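Local coordinates for arylalkylamine N-Acetyltransferase 2 (Aedes aegypti, PDB 4FD5), which probably transfers the acyl group of acyl-coenzyme A donors to arylalkylamines, acetylating dopamine and attaching long-chain fatty acyl groups to serotonin, at residues Q28-D33 against I135-S140; V40-P45 against E103-I108; V64-I69 against E153-L158; V166-A171 against L214-K219. All blocks are in the same frame, centred on the assembly; numbering follows the deposited sequence.

Interaction 1: residues Q28-D33 against I135-S140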
loop_
_atom_site.group_PDB
_atom_site.type_symbol
_atom_site.label_atom_id
_atom_site.label_comp_id
_atom_site.label_asym_id
_atom_site.label_seq_id
_atom_site.Cartn_x
_atom_site.Cartn_y
_atom_site.Cartn_z
ATOM N N GLN A 28 4.498 -12.279 8.068
ATOM C CA GLN A 28 5.097 -12.309 9.386
ATOM C C GLN A 28 5.129 -10.924 9.971
ATOM O O GLN A 28 5.083 -10.767 11.194
ATOM C CB GLN A 28 6.509 -12.891 9.349
ATOM C CG GLN A 28 6.560 -14.381 9.063
ATOM C CD GLN A 28 5.955 -15.217 10.176
ATOM O OE1 GLN A 28 5.972 -14.826 11.350
ATOM N NE2 GLN A 28 5.413 -16.372 9.814
ATOM N N THR A 29 5.194 -9.907 9.114
ATOM C CA THR A 29 5.546 -8.606 9.671
ATOM C C THR A 29 4.526 -7.528 9.395
ATOM O O THR A 29 4.483 -6.515 10.105
ATOM C CB THR A 29 6.942 -8.102 9.200
ATOM O OG1 THR A 29 6.892 -7.763 7.812
ATOM C CG2 THR A 29 8.011 -9.142 9.422
ATOM N N PHE A 30 3.701 -7.742 8.376
ATOM C CA PHE A 30 2.912 -6.646 7.851
ATOM C C PHE A 30 1.408 -6.823 7.946
ATOM O O PHE A 30 0.725 -5.972 8.487
ATOM C CB PHE A 30 3.292 -6.338 6.403
ATOM C CG PHE A 30 2.514 -5.202 5.820
ATOM C CD1 PHE A 30 2.890 -3.886 6.073
ATOM C CD2 PHE A 30 1.391 -5.437 5.040
ATOM C CE1 PHE A 30 2.175 -2.834 5.553
ATOM C CE2 PHE A 30 0.670 -4.381 4.510
ATOM C CZ PHE A 30 1.060 -3.072 4.769
ATOM N N PHE A 31 0.898 -7.919 7.391
ATOM C CA PHE A 31 -0.535 -8.052 7.144
ATOM C C PHE A 31 -1.371 -7.858 8.413
ATOM O O PHE A 31 -2.339 -7.113 8.403
ATOM C CB PHE A 31 -0.847 -9.424 6.540
ATOM C CG PHE A 31 -0.485 -9.570 5.073
ATOM C CD1 PHE A 31 -0.618 -8.512 4.184
ATOM C CD2 PHE A 31 -0.044 -10.796 4.591
ATOM C CE1 PHE A 31 -0.311 -8.669 2.838
ATOM C CE2 PHE A 31 0.259 -10.966 3.237
ATOM C CZ PHE A 31 0.140 -9.896 2.366
ATOM N N ALA A 32 -0.999 -8.530 9.499
ATOM C CA ALA A 32 -1.796 -8.474 10.728
ATOM C C ALA A 32 -1.647 -7.148 11.486
ATOM O O ALA A 32 -2.470 -6.825 12.338
ATOM C CB ALA A 32 -1.447 -9.642 11.641
ATOM N N ASP A 33 -0.603 -6.392 11.160
ATOM C CA ASP A 33 -0.263 -5.149 11.858
ATOM C C ASP A 33 -0.818 -3.898 11.158
ATOM O O ASP A 33 -0.894 -2.821 11.742
ATOM C CB ASP A 33 1.262 -5.060 11.937
ATOM C CG ASP A 33 1.750 -4.168 13.055
ATOM O OD1 ASP A 33 1.089 -4.100 14.112
ATOM O OD2 ASP A 33 2.821 -3.554 12.873
ATOM N N ILE A 135 2.195 -1.233 -0.565
ATOM C CA ILE A 135 2.647 -1.666 0.750
ATOM C C ILE A 135 4.038 -1.121 1.014
ATOM O O ILE A 135 4.892 -1.180 0.137
ATOM C CB ILE A 135 2.720 -3.207 0.852
ATOM C CG1 ILE A 135 1.306 -3.791 0.855
ATOM C CG2 ILE A 135 3.483 -3.622 2.104
ATOM C CD1 ILE A 135 1.279 -5.306 1.025
ATOM N N LEU A 136 4.262 -0.584 2.214
ATOM C CA LEU A 136 5.603 -0.210 2.659
ATOM C C LEU A 136 5.812 -0.896 4.000
ATOM O O LEU A 136 5.063 -0.644 4.956
ATOM C CB LEU A 136 5.712 1.316 2.808
ATOM C CG LEU A 136 7.017 1.876 3.378
ATOM C CD1 LEU A 136 8.199 1.513 2.488
ATOM C CD2 LEU A 136 6.884 3.376 3.522
ATOM N N SER A 137 6.817 -1.762 4.064
ATOM C CA SER A 137 6.978 -2.664 5.211
ATOM C C SER A 137 8.458 -2.822 5.543
ATOM O O SER A 137 9.269 -3.025 4.643
ATOM C CB SER A 137 6.382 -4.042 4.861
ATOM O OG SER A 137 6.572 -4.955 5.929
ATOM N N VAL A 138 8.822 -2.695 6.822
ATOM C CA VAL A 138 10.206 -2.900 7.238
ATOM C C VAL A 138 10.216 -3.814 8.456
ATOM O O VAL A 138 9.519 -3.551 9.436
ATOM C CB VAL A 138 10.903 -1.565 7.597
ATOM C CG1 VAL A 138 12.351 -1.817 8.091
ATOM C CG2 VAL A 138 10.886 -0.627 6.409
ATOM N N ASP A 139 10.975 -4.899 8.362
ATOM C CA ASP A 139 11.116 -5.894 9.421
ATOM C C ASP A 139 11.659 -5.216 10.689
ATOM O O ASP A 139 12.571 -4.394 10.607
ATOM C CB ASP A 139 12.077 -6.991 8.945
ATOM C CG ASP A 139 12.160 -8.163 9.907
ATOM O OD1 ASP A 139 12.581 -7.955 11.062
ATOM O OD2 ASP A 139 11.816 -9.304 9.510
ATOM N N SER A 140 11.081 -5.531 11.843
ATOM C CA SER A 140 11.479 -4.866 13.090
ATOM C C SER A 140 12.983 -4.948 13.357
ATOM O O SER A 140 13.554 -4.035 13.967
ATOM C CB SER A 140 10.702 -5.421 14.291
ATOM O OG SER A 140 11.004 -6.796 14.497
#
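The end of helix 19-29 and the residue after it run near the end of strand 129-138 and the residue beyond, with the CA atoms of T29 and D139 6.2 Å apart and those of F30 and S137 6.3 Å apart. F30 carries most of the contact. Its CG stands anti to the backbone N (chi1 -179°), which carries the ring across to the strand and over I135. The CG2 methyl of I135 sits beneath the ring in a CH-pi contact, 3.6 Å from the centroid of F30 and 11° off the ring normal. The other branch of I135 runs on past the ring, its CD1 3.7 Å from F30 CE2, and ends 4.1 Å from CE1 of F31. F31 itself meets the F30 ring at the edge and turns mainly to L26 and to helix 50-60. Farther along the strand, S137 OG lies 3.6 Å from F30 CB and is hydrogen-bonded to H25 NE2, while T29 OG1 bonds back to H25 O. T29 CG2 packs 3.8 Å from D139 OD2, a carboxylate oxygen in a salt bridge with R141. The segments therefore adhere chiefly through aromatic-aliphatic packing, and H25, one helical turn back from T29, supplies a polar link to the strand through S137.

Interaction 2: residues V40-P45 against E103-I108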
loop_
_atom_site.group_PDB
_atom_site.type_symbol
_atom_site.label_atom_id
_atom_site.label_comp_id
_atom_site.label_asym_id
_atom_site.label_seq_id
_atom_site.Cartn_x
_atom_site.Cartn_y
_atom_site.Cartn_z
ATOM N N VAL A 40 -10.302 -4.824 11.860
ATOM C CA VAL A 40 -11.392 -5.766 11.598
ATOM C C VAL A 40 -10.992 -7.233 11.744
ATOM O O VAL A 40 -11.689 -8.133 11.251
ATOM C CB VAL A 40 -12.060 -5.508 10.238
ATOM C CG1 VAL A 40 -12.738 -4.132 10.237
ATOM C CG2 VAL A 40 -11.047 -5.633 9.112
ATOM N N ASN A 41 -9.874 -7.465 12.426
ATOM C CA ASN A 41 -9.414 -8.817 12.713
ATOM C C ASN A 41 -9.332 -9.669 11.454
ATOM O O ASN A 41 -9.769 -10.820 11.433
ATOM C CB ASN A 41 -10.337 -9.475 13.745
ATOM C CG ASN A 41 -10.425 -8.681 15.030
ATOM O OD1 ASN A 41 -9.459 -8.608 15.787
ATOM N ND2 ASN A 41 -11.580 -8.073 15.281
ATOM N N LEU A 42 -8.756 -9.101 10.403
ATOM C CA LEU A 42 -8.717 -9.776 9.114
ATOM C C LEU A 42 -7.887 -11.046 9.165
ATOM O O LEU A 42 -8.243 -12.061 8.561
ATOM C CB LEU A 42 -8.176 -8.831 8.040
ATOM C CG LEU A 42 -8.240 -9.326 6.599
ATOM C CD1 LEU A 42 -9.674 -9.534 6.165
ATOM C CD2 LEU A 42 -7.564 -8.323 5.681
ATOM N N THR A 43 -6.786 -10.997 9.902
ATOM C CA THR A 43 -5.883 -12.132 9.980
ATOM C C THR A 43 -5.101 -12.083 11.287
ATOM O O THR A 43 -5.362 -11.242 12.146
ATOM C CB THR A 43 -4.941 -12.199 8.742
ATOM O OG1 THR A 43 -4.023 -13.294 8.870
ATOM C CG2 THR A 43 -4.175 -10.892 8.568
ATOM N N ARG A 44 -4.176 -13.011 11.448
ATOM C CA ARG A 44 -3.422 -13.138 12.682
ATOM C C ARG A 44 -1.959 -13.095 12.305
ATOM O O ARG A 44 -1.603 -13.426 11.181
ATOM C CB ARG A 44 -3.747 -14.472 13.365
ATOM C CG ARG A 44 -5.217 -14.640 13.761
ATOM C CD ARG A 44 -5.489 -15.997 14.420
ATOM N NE ARG A 44 -4.525 -16.293 15.476
ATOM C CZ ARG A 44 -4.649 -17.286 16.354
ATOM N NH1 ARG A 44 -5.707 -18.087 16.308
ATOM N NH2 ARG A 44 -3.712 -17.476 17.281
ATOM N N PRO A 45 -1.096 -12.689 13.239
ATOM C CA PRO A 45 0.320 -12.649 12.868
ATOM C C PRO A 45 0.801 -13.990 12.314
ATOM O O PRO A 45 0.571 -15.031 12.932
ATOM C CB PRO A 45 1.015 -12.348 14.194
ATOM C CG PRO A 45 -0.029 -11.642 15.014
ATOM C CD PRO A 45 -1.332 -12.251 14.626
ATOM N N GLU A 103 -16.419 -10.651 4.889
ATOM C CA GLU A 103 -17.027 -9.416 5.397
ATOM C C GLU A 103 -16.020 -8.303 5.699
ATOM O O GLU A 103 -16.203 -7.134 5.307
ATOM C CB GLU A 103 -17.731 -9.729 6.712
ATOM C CG GLU A 103 -19.223 -9.718 6.688
ATOM C CD GLU A 103 -19.779 -9.911 8.085
ATOM O OE1 GLU A 103 -19.483 -10.962 8.695
ATOM O OE2 GLU A 103 -20.484 -9.005 8.584
ATOM N N SER A 104 -14.976 -8.674 6.430
ATOM C CA SER A 104 -13.966 -7.723 6.897
ATOM C C SER A 104 -13.211 -7.108 5.713
ATOM O O SER A 104 -13.037 -5.865 5.586
ATOM C CB SER A 104 -12.979 -8.444 7.817
ATOM O OG SER A 104 -13.621 -8.941 8.982
ATOM N N PHE A 105 -12.768 -7.993 4.828
ATOM C CA PHE A 105 -12.071 -7.550 3.632
ATOM C C PHE A 105 -12.955 -6.584 2.855
ATOM O O PHE A 105 -12.499 -5.539 2.393
ATOM C CB PHE A 105 -11.679 -8.738 2.759
ATOM C CG PHE A 105 -10.820 -8.361 1.592
ATOM C CD1 PHE A 105 -11.392 -8.058 0.367
ATOM C CD2 PHE A 105 -9.445 -8.284 1.723
ATOM C CE1 PHE A 105 -10.607 -7.697 -0.713
ATOM C CE2 PHE A 105 -8.649 -7.925 0.639
ATOM C CZ PHE A 105 -9.234 -7.632 -0.573
ATOM N N LYS A 106 -14.231 -6.922 2.725
ATOM C CA LYS A 106 -15.148 -6.059 1.995
ATOM C C LYS A 106 -15.255 -4.663 2.621
ATOM O O LYS A 106 -15.367 -3.674 1.899
ATOM C CB LYS A 106 -16.523 -6.706 1.888
ATOM C CG LYS A 106 -17.483 -5.932 1.023
ATOM C CD LYS A 106 -18.813 -6.672 0.890
ATOM C CE LYS A 106 -19.936 -5.736 0.404
ATOM N NZ LYS A 106 -21.269 -6.413 0.372
ATOM N N LYS A 107 -15.232 -4.586 3.953
ATOM C CA LYS A 107 -15.232 -3.268 4.609
ATOM C C LYS A 107 -14.043 -2.418 4.151
ATOM O O LYS A 107 -14.183 -1.208 3.829
ATOM C CB LYS A 107 -15.164 -3.426 6.120
ATOM C CG LYS A 107 -16.391 -4.103 6.711
ATOM C CD LYS A 107 -16.246 -4.227 8.211
ATOM C CE LYS A 107 -17.488 -4.867 8.825
ATOM N NZ LYS A 107 -17.243 -5.263 10.231
ATOM N N ILE A 108 -12.871 -3.054 4.144
ATOM C CA ILE A 108 -11.657 -2.345 3.704
ATOM C C ILE A 108 -11.727 -1.918 2.224
ATOM O O ILE A 108 -11.506 -0.741 1.872
ATOM C CB ILE A 108 -10.414 -3.217 3.935
ATOM C CG1 ILE A 108 -10.233 -3.477 5.433
ATOM C CG2 ILE A 108 -9.169 -2.550 3.331
ATOM C CD1 ILE A 108 -9.232 -4.572 5.739
HETATM O O HOH W 1 -12.529 -11.053 10.833
#
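V40 and S104 face each other: the CA-CB bond of each points toward the other segment, and V40 CG2 comes to 3.6 Å from S104 CB. The two methyls of V40 divide the helix surface between them. CG1 meets the extended chain of K107 at a slant, 4.1 Å from its CD, whereas CG2 leans past S104 to I108 CD1. L42 approaches from the next part of the loop. With CG anti to the backbone N (chi1 -172°), its forked end swings to the helix, CD1 lying 4.0 Å from F105 CB and CD2 4.1 Å from I108 CD1. That isoleucine methyl thus receives a branch from each of the two loop residues, while the F105 ring has L42 CD2 at its edge and packs on L51 and L52 of helix 50-60. On the polar side, a water bridges S104 OG (3.0 Å) and N41 O (2.8 Å). N41, at positive phi, is the C-prime residue of the Schellman motif that closes helix 35-39, and the turn there leaves V40 and L42, on either side of N41 in sequence, both against helix 103-116. The chemistry is that of a small apolar interface with a polar margin, at which one water joins loop to helix.

Interaction 3: residues V64-I69 against E153-L158; sequences VSIMAI and EKSEEL
I66 projects from the start of strand 66-69 onto helix 147-161, and apolar packing accounts for most of the contact. Its CD1 lies 3.9 Å from L158 CD2, the two side chains running antiparallel past one another. For L158, CG anti to the backbone N (chi1 -178°) carries the branched end to the strand, where the same CD2 also rests 4.0 Å from V64 CB. The other branch of the isoleucine, CG2, meets the base of K154, 4.2 Å from its CB. Beyond that point the lysine chain bends at chi2 (-74°) and its amino end turns off from the strand, so this residue contributes only its aliphatic root.

Contacts between apolar groups and polar atoms form the second class. S155 OG sits 3.7 Å from I66 CG1, and L158 CD2 lies 3.6 Å from V64 O. Neither oxygen depends on the opposite segment for hydrogen bonding: S155 OG bonds to L151 O in the preceding turn of the helix and to N81 ND2, and the same ND2 also bonds to V64 O. N81, on strand 75-85, thus ties the two sides together from outside.

The axes of strand 66-69 and helix 153-158 approach to 9.2 Å at an angle of 137° between their N-to-C directions, a spacing that leaves room for the side chains of I66 and L158 between them. A helix packed in this way across the antiparallel N-terminal strands is characteristic of the GNAT fold; here helix 147-161 lies in the crossover between the neighbouring parallel strands 129-138 and 166-171.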
loop_
_atom_site.group_PDB
_atom_site.type_symbol
_atom_site.label_atom_id
_atom_site.label_comp_id
_atom_site.label_asym_id
_atom_site.label_seq_id
_atom_site.Cartn_x
_atom_site.Cartn_y
_atom_site.Cartn_z
ATOM N N VAL A 64 7.601 -3.670 -10.564
ATOM C CA VAL A 64 8.066 -2.346 -10.127
ATOM C C VAL A 64 8.204 -2.250 -8.612
ATOM O O VAL A 64 8.323 -1.142 -8.073
ATOM C CB VAL A 64 7.198 -1.169 -10.656
ATOM C CG1 VAL A 64 7.365 -1.011 -12.173
ATOM C CG2 VAL A 64 5.731 -1.353 -10.289
ATOM N N SER A 65 8.190 -3.395 -7.928
ATOM C CA SER A 65 8.359 -3.396 -6.475
ATOM C C SER A 65 9.837 -3.436 -6.094
ATOM O O SER A 65 10.655 -3.979 -6.833
ATOM C CB SER A 65 7.637 -4.592 -5.852
ATOM O OG SER A 65 6.251 -4.537 -6.155
ATOM N N ILE A 66 10.169 -2.885 -4.924
ATOM C CA ILE A 66 11.563 -2.825 -4.469
ATOM C C ILE A 66 11.710 -3.581 -3.150
ATOM O O ILE A 66 10.839 -3.500 -2.295
ATOM C CB ILE A 66 11.977 -1.370 -4.198
ATOM C CG1 ILE A 66 11.687 -0.475 -5.405
ATOM C CG2 ILE A 66 13.445 -1.296 -3.773
ATOM C CD1 ILE A 66 12.521 -0.763 -6.584
ATOM N N MET A 67 12.782 -4.353 -3.000
ATOM C CA MET A 67 13.141 -4.933 -1.718
ATOM C C MET A 67 14.475 -4.383 -1.230
ATOM O O MET A 67 15.386 -4.057 -2.026
ATOM C CB MET A 67 13.223 -6.468 -1.792
ATOM C CG MET A 67 14.160 -6.968 -2.858
ATOM S SD MET A 67 14.108 -8.773 -2.928
ATOM C CE MET A 67 15.391 -9.061 -4.163
ATOM N N ALA A 68 14.550 -4.250 0.088
ATOM C CA ALA A 68 15.797 -4.065 0.790
ATOM C C ALA A 68 16.177 -5.429 1.333
ATOM O O ALA A 68 15.428 -6.056 2.110
ATOM C CB ALA A 68 15.629 -3.069 1.939
ATOM N N ILE A 69 17.350 -5.877 0.903
ATOM C CA ILE A 69 17.814 -7.218 1.211
ATOM C C ILE A 69 19.213 -7.160 1.851
ATOM O O ILE A 69 20.081 -6.409 1.413
ATOM C CB ILE A 69 17.733 -8.099 -0.074
ATOM C CG1 ILE A 69 18.000 -9.561 0.247
ATOM C CG2 ILE A 69 18.661 -7.598 -1.131
ATOM C CD1 ILE A 69 17.563 -10.494 -0.876
ATOM N N GLU A 153 12.275 6.326 -1.849
ATOM C CA GLU A 153 13.217 7.021 -2.733
ATOM C C GLU A 153 13.601 6.161 -3.944
ATOM O O GLU A 153 13.616 6.643 -5.086
ATOM C CB GLU A 153 14.455 7.442 -1.946
ATOM C CG GLU A 153 14.193 8.596 -0.988
ATOM C CD GLU A 153 15.346 8.863 -0.036
ATOM O OE1 GLU A 153 16.254 8.021 0.053
ATOM O OE2 GLU A 153 15.330 9.923 0.629
ATOM N N LYS A 154 13.896 4.885 -3.691
ATOM C CA LYS A 154 14.239 3.935 -4.751
ATOM C C LYS A 154 13.039 3.674 -5.662
ATOM O O LYS A 154 13.196 3.507 -6.889
ATOM C CB LYS A 154 14.767 2.622 -4.159
ATOM C CG LYS A 154 16.117 2.760 -3.432
ATOM C CD LYS A 154 17.269 2.939 -4.430
ATOM C CE LYS A 154 18.640 2.900 -3.740
ATOM N NZ LYS A 154 19.752 2.806 -4.736
ATOM N N SER A 155 11.850 3.661 -5.061
ATOM C CA SER A 155 10.614 3.507 -5.823
ATOM C C SER A 155 10.428 4.677 -6.779
ATOM O O SER A 155 10.055 4.477 -7.921
ATOM C CB SER A 155 9.401 3.382 -4.888
ATOM O OG SER A 155 9.457 2.154 -4.172
ATOM N N GLU A 156 10.689 5.895 -6.316
ATOM C CA GLU A 156 10.583 7.054 -7.194
ATOM C C GLU A 156 11.616 7.004 -8.308
ATOM O O GLU A 156 11.298 7.326 -9.456
ATOM C CB GLU A 156 10.705 8.360 -6.422
ATOM C CG GLU A 156 10.591 9.570 -7.338
ATOM C CD GLU A 156 10.574 10.887 -6.594
ATOM O OE1 GLU A 156 10.140 10.909 -5.424
ATOM O OE2 GLU A 156 11.006 11.905 -7.195
ATOM N N GLU A 157 12.841 6.598 -7.968
ATOM C CA GLU A 157 13.888 6.432 -8.990
ATOM C C GLU A 157 13.444 5.470 -10.097
ATOM O O GLU A 157 13.586 5.770 -11.292
ATOM C CB GLU A 157 15.199 5.965 -8.357
ATOM C CG GLU A 157 15.850 7.002 -7.448
ATOM C CD GLU A 157 17.101 6.474 -6.748
ATOM O OE1 GLU A 157 17.492 5.318 -7.005
ATOM O OE2 GLU A 157 17.690 7.212 -5.933
ATOM N N LEU A 158 12.880 4.329 -9.702
ATOM C CA LEU A 158 12.392 3.357 -10.681
ATOM C C LEU A 158 11.212 3.914 -11.481
ATOM O O LEU A 158 11.149 3.752 -12.689
ATOM C CB LEU A 158 11.999 2.045 -9.998
ATOM C CG LEU A 158 11.513 0.956 -10.953
ATOM C CD1 LEU A 158 12.566 0.642 -12.010
ATOM C CD2 LEU A 158 11.116 -0.302 -10.168
#

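Interaction 4: residues V166-A171 against L214-K219; sequences VMKTDA and LKIMCK
D170 and I216 share the chi1 setting near -60° (-59° and -62°), and their side chains lie side by side on one face of the sheet, where D170 OD1 comes to 3.5 Å from I216 CG2. K168 reaches the same place by another route: its chain runs extended until chi4 turns NZ (-79°) to D170 OD1, forming a 2.6 Å salt bridge on the syn side of the carboxylate. On the way K168 CE passes 4.0 Å from I216 CG2, and N116 holds the polar ends further, bonding to both K168 NZ and D170 OD2. The opposite face has T169 beside M217, T169 CG2 lying 4.1 Å from M217 CB, and A171 CB packed 4.2 Å from M217 SD. In the plane of the sheet, six backbone hydrogen bonds of 2.9 Å join M167 with K219, T169 with M217 and A171 with K215, each pair exchanging both N-H groups. K168-C218 and D170-I216 are the intervening non-hydrogen-bonded pairs. Strand 166-171 is parallel to strand 129-138 on its other side, so this antiparallel pairing connects the parallel centre of the sheet to its C-terminal strands, the pattern of a GNAT acetyltransferase.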
loop_
_atom_site.group_PDB
_atom_site.type_symbol
_atom_site.label_atom_id
_atom_site.label_comp_id
_atom_site.label_asym_id
_atom_site.label_seq_id
_atom_site.Cartn_x
_atom_site.Cartn_y
_atom_site.Cartn_z
ATOM N N VAL A 166 3.568 10.617 -12.229
ATOM C CA VAL A 166 2.796 10.757 -10.995
ATOM C C VAL A 166 2.856 9.494 -10.147
ATOM O O VAL A 166 2.695 8.377 -10.652
ATOM C CB VAL A 166 1.339 11.123 -11.286
ATOM C CG1 VAL A 166 0.513 11.126 -9.994
ATOM C CG2 VAL A 166 1.262 12.488 -11.971
ATOM N N MET A 167 3.077 9.678 -8.849
ATOM C CA MET A 167 2.992 8.577 -7.898
ATOM C C MET A 167 1.852 8.825 -6.923
ATOM O O MET A 167 1.510 9.973 -6.643
ATOM C CB MET A 167 4.289 8.441 -7.103
ATOM C CG MET A 167 5.561 8.251 -7.930
ATOM S SD MET A 167 7.029 8.181 -6.894
ATOM C CE MET A 167 7.003 6.474 -6.338
ATOM N N LYS A 168 1.299 7.740 -6.389
ATOM C CA LYS A 168 0.104 7.818 -5.546
ATOM C C LYS A 168 0.219 6.780 -4.453
ATOM O O LYS A 168 0.777 5.713 -4.681
ATOM C CB LYS A 168 -1.133 7.524 -6.414
ATOM C CG LYS A 168 -2.454 7.313 -5.672
ATOM C CD LYS A 168 -3.544 6.892 -6.668
ATOM C CE LYS A 168 -4.933 6.833 -6.025
ATOM N NZ LYS A 168 -5.138 5.587 -5.245
ATOM N N THR A 169 -0.295 7.078 -3.261
ATOM C CA THR A 169 -0.412 6.042 -2.242
ATOM C C THR A 169 -1.671 6.271 -1.406
ATOM O O THR A 169 -2.010 7.413 -1.089
ATOM C CB THR A 169 0.854 5.957 -1.346
ATOM O OG1 THR A 169 0.810 4.774 -0.539
ATOM C CG2 THR A 169 0.958 7.171 -0.432
ATOM N N ASP A 170 -2.364 5.188 -1.062
ATOM C CA ASP A 170 -3.525 5.279 -0.192
ATOM C C ASP A 170 -3.046 4.829 1.186
ATOM O O ASP A 170 -3.070 3.643 1.517
ATOM C CB ASP A 170 -4.679 4.411 -0.723
ATOM C CG ASP A 170 -5.129 4.815 -2.135
ATOM O OD1 ASP A 170 -4.648 5.850 -2.661
ATOM O OD2 ASP A 170 -5.949 4.082 -2.731
ATOM N N ALA A 171 -2.588 5.803 1.966
ATOM C CA ALA A 171 -1.847 5.568 3.176
ATOM C C ALA A 171 -2.802 5.484 4.344
ATOM O O ALA A 171 -3.435 6.471 4.709
ATOM C CB ALA A 171 -0.852 6.683 3.393
ATOM N N LEU A 214 -7.188 7.929 7.009
ATOM C CA LEU A 214 -6.778 7.399 5.712
ATOM C C LEU A 214 -6.494 8.614 4.839
ATOM O O LEU A 214 -7.348 9.496 4.718
ATOM C CB LEU A 214 -7.903 6.586 5.084
ATOM C CG LEU A 214 -7.813 6.337 3.576
ATOM C CD1 LEU A 214 -6.571 5.540 3.214
ATOM C CD2 LEU A 214 -9.050 5.601 3.113
ATOM N N LYS A 215 -5.302 8.684 4.246
ATOM C CA LYS A 215 -4.979 9.807 3.366
ATOM C C LYS A 215 -4.602 9.271 2.000
ATOM O O LYS A 215 -3.725 8.418 1.901
ATOM C CB LYS A 215 -3.813 10.628 3.917
ATOM C CG LYS A 215 -4.050 11.233 5.293
ATOM C CD LYS A 215 -2.893 12.153 5.697
ATOM C CE LYS A 215 -3.145 12.766 7.071
ATOM N NZ LYS A 215 -2.103 13.770 7.410
ATOM N N ILE A 216 -5.283 9.742 0.958
ATOM C CA ILE A 216 -4.833 9.503 -0.409
ATOM C C ILE A 216 -3.895 10.642 -0.804
ATOM O O ILE A 216 -4.297 11.831 -0.803
ATOM C CB ILE A 216 -5.984 9.379 -1.408
ATOM C CG1 ILE A 216 -6.865 8.183 -1.042
ATOM C CG2 ILE A 216 -5.444 9.249 -2.832
ATOM C CD1 ILE A 216 -8.059 8.018 -1.964
ATOM N N MET A 217 -2.659 10.258 -1.116
ATOM C CA MET A 217 -1.557 11.198 -1.246
ATOM C C MET A 217 -0.879 10.999 -2.584
ATOM O O MET A 217 -0.845 9.887 -3.110
ATOM C CB MET A 217 -0.541 10.984 -0.116
ATOM C CG MET A 217 -1.168 11.038 1.277
ATOM S SD MET A 217 -0.019 10.752 2.635
ATOM C CE MET A 217 0.780 12.364 2.723
ATOM N N CYS A 218 -0.342 12.073 -3.144
ATOM C CA CYS A 218 0.323 11.940 -4.436
ATOM C C CYS A 218 1.498 12.894 -4.635
ATOM O O CYS A 218 1.667 13.867 -3.904
ATOM C CB CYS A 218 -0.689 12.092 -5.571
ATOM S SG CYS A 218 -1.285 13.776 -5.751
ATOM N N LYS A 219 2.320 12.590 -5.625
ATOM C CA LYS A 219 3.485 13.410 -5.915
ATOM C C LYS A 219 3.691 13.460 -7.419
ATOM O O LYS A 219 3.690 12.421 -8.080
ATOM C CB LYS A 219 4.730 12.826 -5.243
ATOM C CG LYS A 219 5.972 13.683 -5.400
ATOM C CD LYS A 219 7.201 13.044 -4.792
ATOM C CE LYS A 219 8.381 14.013 -4.934
ATOM N NZ LYS A 219 9.658 13.454 -4.446
#

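How the interactions relate
Interactions 3 and 4 are buried, whereas 1 and 2 are only partly so and join loops or helix ends to the body of the fold. Backbone hydrogen bonding dominates interaction 4; the other three rely mainly on side-chain packing, with an aromatic face in interaction 1 and a bridging water in interaction 2. Interactions 1, 3 and 4 all reach the same sheet. Interactions 3 and 4 also touch directly, through the salt bridge of E156 with K219 and the packing of M167 on the helix. At the other end, A32 packs on R44 and P45, connecting interactions 1 and 2, while interactions 2 and 3 remain about 17 Å apart at their nearest atoms.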